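Local coordinates for cell division control protein 13 (Saccharomyces cerevisiae, PDB 4HCE) that forms dimers through its second OB domain, a pairing required for productive Stn1 binding and efficient telomere maintenance, at residues 19-28 with 40-51. Sequence-based numbering, arbitrary orientation.
Sequences LEGKIVGMNP and CTLKLYFTQLLP
Lys22 and Thr47 start an antiparallel ladder by exchanging two backbone hydrogen bonds, each 3.0 Å from N to O. At the far end Asn27 and Lys43 exchange another two, with Asn27 N to Lys43 O at 2.8 Å and Lys43 N to Asn27 O at 2.7 Å. Between them the register slips by one: Tyr45 O takes the N-H of Val24 at 2.7 Å, whereas Tyr45 N gives to Gly25 O at 2.8 Å. Two residues thus face one, a beta bulge in strand 22-27. CA-H...O contacts fill in between, such as Ile23 CA to Tyr45 O.

The side chains sort by face. On one, Met26 CB meets Leu44 CD2 at 3.7 Å, and Ile23 lies beside Leu44 and Phe46. With CG anti to the backbone N (chi1 -177°), the Phe46 ring reaches the corner at Gly21, where Leu19 CB and CD1 border its CD2-CE2 side. On the other, Asn27 CB rests near Tyr45 OH at 3.6 Å, the amide turned 61° from the ring. Val24, in the bulge, sets CG1 against Pro51 CB at 3.6 Å.

The Lys22 chain bends at its last two torsions, and NZ is hydrogen-bonded to the carbonyls of Leu94, Lys97 and Asp99. Thr47 OG1 accepts from Leu49 N in an ST turn and is also hydrogen-bonded to Asn63 O.

This pair forms adjoining strands of the OB fold. Strand 65-69 bonds the other edge of 42-47, strand 101-110 bonds Leu19 and Gly21, and helix 86-92 packs on Met26. Asn27 and Tyr45 meet Met120 of the second subunit, whose Cys40 is disulfide-linked to Cys40 here.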
loop_
_atom_site.group_PDB
_atom_site.type_symbol
_atom_site.label_atom_id
_atom_site.label_comp_id
_atom_site.label_asym_id
_atom_site.label_seq_id
_atom_site.Cartn_x
_atom_site.Cartn_y
_atom_site.Cartn_z
ATOM N N LEU B 19 17.652 4.218 -8.098
ATOM C CA LEU B 19 17.458 2.817 -8.413
ATOM C C LEU B 19 17.326 2.662 -9.906
ATOM O O LEU B 19 16.843 3.558 -10.612
ATOM C CB LEU B 19 16.229 2.242 -7.678
ATOM C CG LEU B 19 16.121 2.497 -6.152
ATOM C CD1 LEU B 19 14.747 2.156 -5.638
ATOM C CD2 LEU B 19 17.137 1.715 -5.336
ATOM N N GLU B 20 17.760 1.506 -10.383
ATOM C CA GLU B 20 17.700 1.166 -11.785
ATOM C C GLU B 20 17.146 -0.246 -11.916
ATOM O O GLU B 20 17.422 -1.119 -11.085
ATOM C CB GLU B 20 19.072 1.322 -12.464
ATOM C CG GLU B 20 19.002 1.183 -14.012
ATOM C CD GLU B 20 18.945 -0.275 -14.510
ATOM O OE1 GLU B 20 18.622 -0.485 -15.702
ATOM O OE2 GLU B 20 19.217 -1.224 -13.707
ATOM N N GLY B 21 16.326 -0.462 -12.944
ATOM C CA GLY B 21 15.641 -1.737 -13.098
ATOM C C GLY B 21 14.377 -1.498 -13.870
ATOM O O GLY B 21 14.389 -0.850 -14.941
ATOM N N LYS B 22 13.277 -2.004 -13.322
ATOM C CA LYS B 22 12.012 -1.930 -14.019
ATOM C C LYS B 22 10.831 -1.655 -13.104
ATOM O O LYS B 22 10.780 -2.088 -11.930
ATOM C CB LYS B 22 11.790 -3.183 -14.919
ATOM C CG LYS B 22 12.405 -3.028 -16.338
ATOM C CD LYS B 22 11.775 -3.873 -17.452
ATOM C CE LYS B 22 10.352 -3.494 -17.806
ATOM N NZ LYS B 22 10.212 -2.249 -18.634
ATOM N N ILE B 23 9.874 -0.905 -13.628
ATOM C CA ILE B 23 8.584 -0.830 -12.970
ATOM C C ILE B 23 7.817 -2.035 -13.446
ATOM O O ILE B 23 7.615 -2.228 -14.668
ATOM C CB ILE B 23 7.818 0.446 -13.311
ATOM C CG1 ILE B 23 8.621 1.657 -12.843
ATOM C CG2 ILE B 23 6.423 0.419 -12.663
ATOM C CD1 ILE B 23 8.241 2.909 -13.580
ATOM N N VAL B 24 7.423 -2.855 -12.474
ATOM C CA VAL B 24 6.824 -4.143 -12.762
ATOM C C VAL B 24 5.344 -4.166 -12.390
ATOM O O VAL B 24 4.707 -5.187 -12.504
ATOM C CB VAL B 24 7.561 -5.297 -12.046
ATOM C CG1 VAL B 24 8.939 -5.485 -12.636
ATOM C CG2 VAL B 24 7.660 -5.033 -10.547
ATOM N N GLY B 25 4.802 -3.041 -11.949
ATOM C CA GLY B 25 3.386 -2.991 -11.610
ATOM C C GLY B 25 2.958 -1.671 -11.011
ATOM O O GLY B 25 3.783 -0.855 -10.577
ATOM N N MET B 26 1.650 -1.462 -11.001
ATOM C CA MET B 26 1.088 -0.297 -10.366
ATOM C C MET B 26 -0.169 -0.647 -9.590
ATOM O O MET B 26 -0.880 -1.609 -9.905
ATOM C CB MET B 26 0.855 0.858 -11.369
ATOM C CG MET B 26 -0.245 0.661 -12.393
ATOM S SD MET B 26 -0.314 1.951 -13.676
ATOM C CE MET B 26 -1.037 1.003 -14.994
ATOM N N ASN B 27 -0.407 0.149 -8.558
ATOM C CA ASN B 27 -1.577 0.030 -7.730
ATOM C C ASN B 27 -2.232 1.405 -7.536
ATOM O O ASN B 27 -1.550 2.370 -7.137
ATOM C CB ASN B 27 -1.177 -0.524 -6.383
ATOM C CG ASN B 27 -2.313 -1.232 -5.703
ATOM O OD1 ASN B 27 -2.622 -2.377 -6.041
ATOM N ND2 ASN B 27 -2.952 -0.560 -4.752
ATOM N N PRO B 28 -3.549 1.499 -7.811
ATOM C CA PRO B 28 -4.396 0.407 -8.331
ATOM C C PRO B 28 -4.090 0.070 -9.804
ATOM O O PRO B 28 -3.727 0.958 -10.568
ATOM C CB PRO B 28 -5.822 0.969 -8.187
ATOM C CG PRO B 28 -5.662 2.448 -8.144
ATOM C CD PRO B 28 -4.332 2.714 -7.501
ATOM N N CYS B 40 -7.669 7.789 -3.073
ATOM C CA CYS B 40 -6.730 6.744 -3.411
ATOM C C CYS B 40 -5.378 7.289 -3.870
ATOM O O CYS B 40 -5.303 8.379 -4.440
ATOM C CB CYS B 40 -7.303 5.902 -4.536
ATOM S SG CYS B 40 -6.627 4.242 -4.497
ATOM N N THR B 41 -4.328 6.498 -3.648
ATOM C CA THR B 41 -2.964 6.867 -4.032
ATOM C C THR B 41 -2.399 5.948 -5.134
ATOM O O THR B 41 -2.632 4.743 -5.135
ATOM C CB THR B 41 -2.056 6.907 -2.786
ATOM O OG1 THR B 41 -2.539 7.940 -1.917
ATOM C CG2 THR B 41 -0.613 7.204 -3.144
ATOM N N LEU B 42 -1.698 6.543 -6.089
ATOM C CA LEU B 42 -1.032 5.784 -7.121
ATOM C C LEU B 42 0.314 5.311 -6.588
ATOM O O LEU B 42 1.121 6.113 -6.093
ATOM C CB LEU B 42 -0.877 6.616 -8.397
ATOM C CG LEU B 42 -0.120 5.986 -9.573
ATOM C CD1 LEU B 42 -0.886 4.797 -10.155
ATOM C CD2 LEU B 42 0.120 7.055 -10.630
ATOM N N LYS B 43 0.524 4.003 -6.673
ATOM C CA LYS B 43 1.753 3.352 -6.234
ATOM C C LYS B 43 2.385 2.601 -7.398
ATOM O O LYS B 43 1.672 1.982 -8.218
ATOM C CB LYS B 43 1.469 2.370 -5.092
ATOM C CG LYS B 43 0.969 3.047 -3.821
ATOM C CD LYS B 43 0.186 2.081 -2.950
ATOM C CE LYS B 43 -1.040 2.751 -2.346
ATOM N NZ LYS B 43 -0.925 3.056 -0.879
ATOM N N LEU B 44 3.714 2.681 -7.489
ATOM C CA LEU B 44 4.456 1.898 -8.491
ATOM C C LEU B 44 5.340 0.868 -7.817
ATOM O O LEU B 44 5.841 1.109 -6.718
ATOM C CB LEU B 44 5.296 2.802 -9.385
ATOM C CG LEU B 44 4.560 3.973 -10.047
ATOM C CD1 LEU B 44 5.588 4.773 -10.837
ATOM C CD2 LEU B 44 3.421 3.527 -10.948
ATOM N N TYR B 45 5.533 -0.269 -8.467
ATOM C CA TYR B 45 6.440 -1.284 -7.962
ATOM C C TYR B 45 7.652 -1.390 -8.843
ATOM O O TYR B 45 7.547 -1.609 -10.056
ATOM C CB TYR B 45 5.739 -2.646 -7.793
ATOM C CG TYR B 45 4.585 -2.485 -6.865
ATOM C CD1 TYR B 45 4.811 -2.179 -5.531
ATOM C CD2 TYR B 45 3.266 -2.522 -7.326
ATOM C CE1 TYR B 45 3.779 -1.962 -4.657
ATOM C CE2 TYR B 45 2.208 -2.298 -6.453
ATOM C CZ TYR B 45 2.481 -2.011 -5.122
ATOM O OH TYR B 45 1.457 -1.809 -4.228
ATOM N N PHE B 46 8.796 -1.293 -8.183
ATOM C CA PHE B 46 10.082 -1.246 -8.822
ATOM C C PHE B 46 11.012 -2.319 -8.280
ATOM O O PHE B 46 11.068 -2.562 -7.075
ATOM C CB PHE B 46 10.683 0.136 -8.622
ATOM C CG PHE B 46 11.995 0.325 -9.305
ATOM C CD1 PHE B 46 12.073 0.914 -10.560
ATOM C CD2 PHE B 46 13.148 -0.067 -8.676
ATOM C CE1 PHE B 46 13.305 1.072 -11.183
ATOM C CE2 PHE B 46 14.357 0.090 -9.281
ATOM C CZ PHE B 46 14.443 0.665 -10.528
ATOM N N THR B 47 11.717 -2.978 -9.192
ATOM C CA THR B 47 12.723 -3.988 -8.845
ATOM C C THR B 47 13.761 -4.183 -9.968
ATOM O O THR B 47 13.445 -4.016 -11.156
ATOM C CB THR B 47 12.110 -5.365 -8.482
ATOM O OG1 THR B 47 13.138 -6.202 -7.912
ATOM C CG2 THR B 47 11.512 -6.063 -9.708
ATOM N N GLN B 48 14.987 -4.541 -9.579
ATOM C CA GLN B 48 15.999 -5.014 -10.535
ATOM C C GLN B 48 16.258 -6.528 -10.351
ATOM O O GLN B 48 17.163 -7.099 -10.961
ATOM C CB GLN B 48 17.290 -4.226 -10.362
ATOM C CG GLN B 48 17.953 -4.452 -9.005
ATOM C CD GLN B 48 19.306 -3.760 -8.850
ATOM O OE1 GLN B 48 19.924 -3.844 -7.778
ATOM N NE2 GLN B 48 19.787 -3.098 -9.905
ATOM N N LEU B 49 15.457 -7.153 -9.496
ATOM C CA LEU B 49 15.568 -8.581 -9.208
ATOM C C LEU B 49 14.528 -9.368 -9.985
ATOM O O LEU B 49 13.348 -9.275 -9.679
ATOM C CB LEU B 49 15.308 -8.836 -7.730
ATOM C CG LEU B 49 16.457 -9.080 -6.774
ATOM C CD1 LEU B 49 16.810 -10.571 -6.867
ATOM C CD2 LEU B 49 17.669 -8.166 -7.030
ATOM N N LEU B 50 14.969 -10.153 -10.966
ATOM C CA LEU B 50 14.064 -10.972 -11.780
ATOM C C LEU B 50 12.772 -10.241 -12.125
ATOM O O LEU B 50 11.698 -10.757 -11.844
ATOM C CB LEU B 50 13.709 -12.277 -11.057
ATOM C CG LEU B 50 14.838 -13.216 -10.650
ATOM C CD1 LEU B 50 14.285 -14.301 -9.736
ATOM C CD2 LEU B 50 15.557 -13.784 -11.877
ATOM N N PRO B 51 12.866 -9.023 -12.706
ATOM C CA PRO B 51 11.626 -8.298 -12.998
ATOM C C PRO B 51 10.722 -9.025 -14.006
ATOM O O PRO B 51 9.521 -8.807 -14.015
ATOM C CB PRO B 51 12.121 -6.954 -13.573
ATOM C CG PRO B 51 13.537 -7.185 -13.960
ATOM C CD PRO B 51 14.066 -8.230 -13.035
#